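PDB 7KFL: myosin-17 from Arabidopsis thaliana, which is a plant class XI motor that probably moves along actin and recognises cargo through its globular tail. Local coordinates for residues A[245-259]-A[375-387]. Residues are numbered along the deposited sequence; the frame is centred on the assembly and turned at random.
Sequences QIFSFINVQLFNSLL and SFLLDDDSSIPFT
In the myosin globular tail, the extended C-terminal segment 375-387 runs antiparallel along helix 236-260 of the DIL region, and N256 and L378 are joined by two hydrogen bonds that run in opposite directions. The N256 carboxamide acts as a clamp: OD1 takes the L378 N-H on an in-plane lone pair at 2.9 Å, while ND2 returns a nearly straight bond (177°) to L378 O, 3.1 Å away. With CG anti to its own carbonyl carbon (chi1 -76°), the amide lies beside the extended backbone of L378 and satisfies both of its polar groups at this residue. A leucine in its place would probably leave L378 N and O without their side-chain mates and let this part of the segment drift from the helix. From the same residue, the L378 side chain dips into the groove beside the clamp, its CD1 3.3 Å from F255 CD2 at a right-angle crossing, its CB against V252 CG2. H301 of helix 300-309 meets both L378 and the F255 ring. Further back, L259 CD1 sits over the centre of the F376 ring, 4.3 Å above its plane.

This segment is the linker from helix 354-369 to helix 388-393, and it runs back along helix 236-260 in the helical cargo-binding domain. Toward the N-terminal end of 245-259, S248 OG receives the D381 N-H at 3.0 Å. Q245 reaches out with an extended chain beyond CG, and NE2 gives S383 O a 2.7 Å bond from above the carbonyl plane, plus a weak one to D381 OD2. R171 of helix 150-186 holds OE1 of the same amide. D381 OD1 takes S383 N, forming an Asx turn across 381-383, and also accepts from S383 OG on its syn lone pair.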
loop_
_atom_site.group_PDB
_atom_site.type_symbol
_atom_site.label_atom_id
_atom_site.label_comp_id
_atom_site.label_asym_id
_atom_site.label_seq_id
_atom_site.Cartn_x
_atom_site.Cartn_y
_atom_site.Cartn_z
ATOM N N GLN A 245 1.579 -0.754 3.514
ATOM C CA GLN A 245 2.641 0.056 2.853
ATOM C C GLN A 245 2.409 1.551 3.122
ATOM O O GLN A 245 3.405 2.293 3.181
ATOM C CB GLN A 245 2.695 -0.240 1.352
ATOM C CG GLN A 245 3.259 -1.617 1.027
ATOM C CD GLN A 245 3.814 -1.715 -0.374
ATOM O OE1 GLN A 245 3.319 -1.087 -1.309
ATOM N NE2 GLN A 245 4.853 -2.520 -0.533
ATOM N N ILE A 246 1.152 1.978 3.277
ATOM C CA ILE A 246 0.775 3.404 3.520
ATOM C C ILE A 246 1.061 3.769 4.983
ATOM O O ILE A 246 1.532 4.897 5.222
ATOM C CB ILE A 246 -0.694 3.656 3.126
ATOM C CG1 ILE A 246 -0.873 3.632 1.607
ATOM C CG2 ILE A 246 -1.214 4.954 3.729
ATOM C CD1 ILE A 246 -0.399 4.889 0.910
ATOM N N PHE A 247 0.768 2.869 5.928
ATOM C CA PHE A 247 1.037 3.073 7.376
ATOM C C PHE A 247 2.555 3.086 7.603
ATOM O O PHE A 247 3.024 3.865 8.461
ATOM C CB PHE A 247 0.304 2.035 8.231
ATOM C CG PHE A 247 -1.070 2.471 8.676
ATOM C CD1 PHE A 247 -2.049 2.786 7.746
ATOM C CD2 PHE A 247 -1.386 2.574 10.023
ATOM C CE1 PHE A 247 -3.313 3.190 8.153
ATOM C CE2 PHE A 247 -2.650 2.977 10.429
ATOM C CZ PHE A 247 -3.611 3.285 9.494
ATOM N N SER A 248 3.291 2.269 6.844
ATOM C CA SER A 248 4.773 2.326 6.713
ATOM C C SER A 248 5.203 3.770 6.420
ATOM O O SER A 248 6.056 4.293 7.158
ATOM C CB SER A 248 5.267 1.368 5.654
ATOM O OG SER A 248 6.356 1.918 4.928
ATOM N N PHE A 249 4.611 4.392 5.396
ATOM C CA PHE A 249 4.868 5.796 4.977
ATOM C C PHE A 249 4.570 6.754 6.140
ATOM O O PHE A 249 5.403 7.641 6.416
ATOM C CB PHE A 249 4.047 6.128 3.727
ATOM C CG PHE A 249 3.991 7.588 3.362
ATOM C CD1 PHE A 249 5.060 8.205 2.732
ATOM C CD2 PHE A 249 2.858 8.342 3.632
ATOM C CE1 PHE A 249 5.003 9.547 2.387
ATOM C CE2 PHE A 249 2.804 9.685 3.288
ATOM C CZ PHE A 249 3.875 10.285 2.665
ATOM N N ILE A 250 3.422 6.588 6.802
ATOM C CA ILE A 250 2.990 7.441 7.953
ATOM C C ILE A 250 4.026 7.308 9.074
ATOM O O ILE A 250 4.478 8.350 9.591
ATOM C CB ILE A 250 1.568 7.068 8.422
ATOM C CG1 ILE A 250 0.511 7.587 7.444
ATOM C CG2 ILE A 250 1.310 7.562 9.840
ATOM C CD1 ILE A 250 -0.854 6.963 7.620
ATOM N N ASN A 251 4.381 6.070 9.424
ATOM C CA ASN A 251 5.363 5.737 10.491
ATOM C C ASN A 251 6.676 6.483 10.234
ATOM O O ASN A 251 7.251 7.012 11.199
ATOM C CB ASN A 251 5.628 4.233 10.562
ATOM C CG ASN A 251 6.656 3.887 11.615
ATOM O OD1 ASN A 251 6.388 4.000 12.807
ATOM N ND2 ASN A 251 7.837 3.480 11.180
ATOM N N VAL A 252 7.120 6.499 8.974
ATOM C CA VAL A 252 8.400 7.111 8.511
ATOM C C VAL A 252 8.321 8.631 8.686
ATOM O O VAL A 252 9.228 9.195 9.316
ATOM C CB VAL A 252 8.690 6.716 7.048
ATOM C CG1 VAL A 252 9.753 7.593 6.402
ATOM C CG2 VAL A 252 9.073 5.249 6.945
ATOM N N GLN A 253 7.274 9.260 8.147
ATOM C CA GLN A 253 7.102 10.739 8.123
ATOM C C GLN A 253 7.089 11.291 9.556
ATOM O O GLN A 253 7.764 12.310 9.797
ATOM C CB GLN A 253 5.820 11.109 7.375
ATOM C CG GLN A 253 5.890 10.831 5.880
ATOM C CD GLN A 253 6.974 11.640 5.214
ATOM O OE1 GLN A 253 7.088 12.847 5.418
ATOM N NE2 GLN A 253 7.790 10.978 4.411
ATOM N N LEU A 254 6.359 10.634 10.464
ATOM C CA LEU A 254 6.168 11.090 11.867
ATOM C C LEU A 254 7.427 10.812 12.691
ATOM O O LEU A 254 7.847 11.716 13.439
ATOM C CB LEU A 254 4.951 10.386 12.476
ATOM C CG LEU A 254 3.601 10.747 11.857
ATOM C CD1 LEU A 254 2.481 9.952 12.514
ATOM C CD2 LEU A 254 3.328 12.241 11.960
ATOM N N PHE A 255 8.002 9.611 12.577
ATOM C CA PHE A 255 9.195 9.197 13.359
ATOM C C PHE A 255 10.419 10.016 12.929
ATOM O O PHE A 255 11.232 10.356 13.801
ATOM C CB PHE A 255 9.482 7.702 13.217
ATOM C CG PHE A 255 10.660 7.246 14.039
ATOM C CD1 PHE A 255 10.524 7.007 15.397
ATOM C CD2 PHE A 255 11.911 7.100 13.465
ATOM C CE1 PHE A 255 11.611 6.603 16.155
ATOM C CE2 PHE A 255 12.996 6.691 14.225
ATOM C CZ PHE A 255 12.844 6.447 15.568
ATOM N N ASN A 256 10.555 10.305 11.633
ATOM C CA ASN A 256 11.708 11.070 11.087
ATOM C C ASN A 256 11.670 12.512 11.609
ATOM O O ASN A 256 12.755 13.077 11.824
ATOM C CB ASN A 256 11.765 11.021 9.558
ATOM C CG ASN A 256 12.272 9.698 9.021
ATOM O OD1 ASN A 256 12.761 8.856 9.771
ATOM N ND2 ASN A 256 12.161 9.507 7.718
ATOM N N SER A 257 10.477 13.081 11.821
ATOM C CA SER A 257 10.287 14.479 12.295
ATOM C C SER A 257 10.723 14.603 13.763
ATOM O O SER A 257 11.197 15.694 14.147
ATOM C CB SER A 257 8.866 14.952 12.081
ATOM O OG SER A 257 7.954 14.260 12.917
ATOM N N LEU A 258 10.592 13.526 14.550
ATOM C CA LEU A 258 11.092 13.468 15.953
ATOM C C LEU A 258 12.623 13.570 15.954
ATOM O O LEU A 258 13.160 14.237 16.860
ATOM C CB LEU A 258 10.642 12.167 16.628
ATOM C CG LEU A 258 9.137 11.996 16.847
ATOM C CD1 LEU A 258 8.870 10.861 17.825
ATOM C CD2 LEU A 258 8.491 13.279 17.345
ATOM N N LEU A 259 13.287 12.932 14.984
ATOM C CA LEU A 259 14.771 12.850 14.899
ATOM C C LEU A 259 15.358 14.163 14.368
ATOM O O LEU A 259 16.473 14.507 14.800
ATOM C CB LEU A 259 15.173 11.686 13.988
ATOM C CG LEU A 259 14.713 10.292 14.411
ATOM C CD1 LEU A 259 15.218 9.254 13.421
ATOM C CD2 LEU A 259 15.177 9.948 15.818
ATOM N N SER A 375 20.449 1.811 12.362
ATOM C CA SER A 375 19.229 2.525 11.909
ATOM C C SER A 375 19.183 3.911 12.562
ATOM O O SER A 375 19.384 3.995 13.789
ATOM C CB SER A 375 17.985 1.731 12.222
ATOM O OG SER A 375 18.005 0.477 11.559
ATOM N N PHE A 376 18.961 4.959 11.762
ATOM C CA PHE A 376 18.638 6.328 12.239
ATOM C C PHE A 376 17.311 6.752 11.599
ATOM O O PHE A 376 16.256 6.395 12.161
ATOM C CB PHE A 376 19.809 7.283 11.987
ATOM C CG PHE A 376 19.650 8.634 12.639
ATOM C CD1 PHE A 376 19.504 8.740 14.013
ATOM C CD2 PHE A 376 19.649 9.799 11.885
ATOM C CE1 PHE A 376 19.359 9.979 14.618
ATOM C CE2 PHE A 376 19.502 11.038 12.490
ATOM C CZ PHE A 376 19.359 11.125 13.856
ATOM N N LEU A 377 17.352 7.453 10.461
ATOM C CA LEU A 377 16.142 7.803 9.672
ATOM C C LEU A 377 15.527 6.514 9.117
ATOM O O LEU A 377 16.286 5.574 8.826
ATOM C CB LEU A 377 16.517 8.771 8.545
ATOM C CG LEU A 377 17.001 10.149 8.992
ATOM C CD1 LEU A 377 17.380 11.003 7.795
ATOM C CD2 LEU A 377 15.950 10.859 9.828
ATOM N N LEU A 378 14.197 6.473 9.008
ATOM C CA LEU A 378 13.439 5.330 8.435
ATOM C C LEU A 378 13.157 5.602 6.954
ATOM O O LEU A 378 13.185 6.782 6.537
ATOM C CB LEU A 378 12.134 5.135 9.213
ATOM C CG LEU A 378 12.279 4.863 10.710
ATOM C CD1 LEU A 378 10.914 4.739 11.366
ATOM C CD2 LEU A 378 13.096 3.609 10.966
ATOM N N ASP A 379 12.905 4.535 6.197
ATOM C CA ASP A 379 12.453 4.595 4.783
ATOM C C ASP A 379 11.184 3.750 4.660
ATOM O O ASP A 379 11.125 2.677 5.294
ATOM C CB ASP A 379 13.552 4.125 3.828
ATOM C CG ASP A 379 13.557 4.858 2.499
ATOM O OD1 ASP A 379 12.507 5.437 2.142
ATOM O OD2 ASP A 379 14.613 4.850 1.831
ATOM N N ASP A 380 10.207 4.231 3.889
ATOM C CA ASP A 380 8.911 3.539 3.656
ATOM C C ASP A 380 9.142 2.338 2.731
ATOM O O ASP A 380 10.250 2.219 2.172
ATOM C CB ASP A 380 7.857 4.495 3.082
ATOM C CG ASP A 380 8.251 5.165 1.775
ATOM O OD1 ASP A 380 8.914 4.506 0.943
ATOM O OD2 ASP A 380 7.893 6.346 1.599
ATOM N N ASP A 381 8.117 1.497 2.579
ATOM C CA ASP A 381 8.105 0.329 1.660
ATOM C C ASP A 381 7.439 0.756 0.347
ATOM O O ASP A 381 6.196 0.863 0.326
ATOM C CB ASP A 381 7.393 -0.862 2.305
ATOM C CG ASP A 381 7.498 -2.152 1.514
ATOM O OD1 ASP A 381 8.291 -2.186 0.549
ATOM O OD2 ASP A 381 6.787 -3.116 1.872
ATOM N N SER A 382 8.236 1.007 -0.696
ATOM C CA SER A 382 7.761 1.378 -2.056
ATOM C C SER A 382 7.929 0.186 -3.007
ATOM O O SER A 382 7.759 0.377 -4.226
ATOM C CB SER A 382 8.470 2.609 -2.571
ATOM O OG SER A 382 9.740 2.279 -3.118
ATOM N N SER A 383 8.234 -0.996 -2.463
ATOM C CA SER A 383 8.377 -2.272 -3.211
ATOM C C SER A 383 6.992 -2.810 -3.592
ATOM O O SER A 383 6.002 -2.354 -3.000
ATOM C CB SER A 383 9.140 -3.288 -2.398
ATOM O OG SER A 383 8.305 -3.872 -1.406
ATOM N N ILE A 384 6.937 -3.739 -4.552
ATOM C CA ILE A 384 5.740 -4.586 -4.840
ATOM C C ILE A 384 5.771 -5.743 -3.842
ATOM O O ILE A 384 6.665 -6.585 -3.900
ATOM C CB ILE A 384 5.718 -5.049 -6.314
ATOM C CG1 ILE A 384 5.061 -4.010 -7.232
ATOM C CG2 ILE A 384 5.037 -6.403 -6.465
ATOM C CD1 ILE A 384 5.624 -2.611 -7.117
ATOM N N PRO A 385 4.834 -5.797 -2.867
ATOM C CA PRO A 385 4.898 -6.785 -1.791
ATOM C C PRO A 385 4.154 -8.103 -2.059
ATOM O O PRO A 385 3.804 -8.770 -1.101
ATOM C CB PRO A 385 4.223 -6.001 -0.658
ATOM C CG PRO A 385 3.109 -5.260 -1.365
ATOM C CD PRO A 385 3.691 -4.882 -2.712
ATOM N N PHE A 386 3.950 -8.462 -3.332
ATOM C CA PHE A 386 3.169 -9.658 -3.749
ATOM C C PHE A 386 3.664 -10.194 -5.094
ATOM O O PHE A 386 4.163 -9.405 -5.922
ATOM C CB PHE A 386 1.680 -9.318 -3.853
ATOM C CG PHE A 386 1.351 -8.244 -4.859
ATOM C CD1 PHE A 386 1.141 -8.556 -6.193
ATOM C CD2 PHE A 386 1.260 -6.916 -4.472
ATOM C CE1 PHE A 386 0.845 -7.563 -7.115
ATOM C CE2 PHE A 386 0.961 -5.925 -5.393
ATOM C CZ PHE A 386 0.755 -6.250 -6.714
ATOM N N THR A 387 3.500 -11.505 -5.294
ATOM C CA THR A 387 3.669 -12.221 -6.586
ATOM C C THR A 387 2.297 -12.739 -7.034
ATOM O O THR A 387 1.398 -12.842 -6.176
ATOM C CB THR A 387 4.702 -13.348 -6.455
ATOM O OG1 THR A 387 4.271 -14.234 -5.422
ATOM C CG2 THR A 387 6.090 -12.835 -6.140
#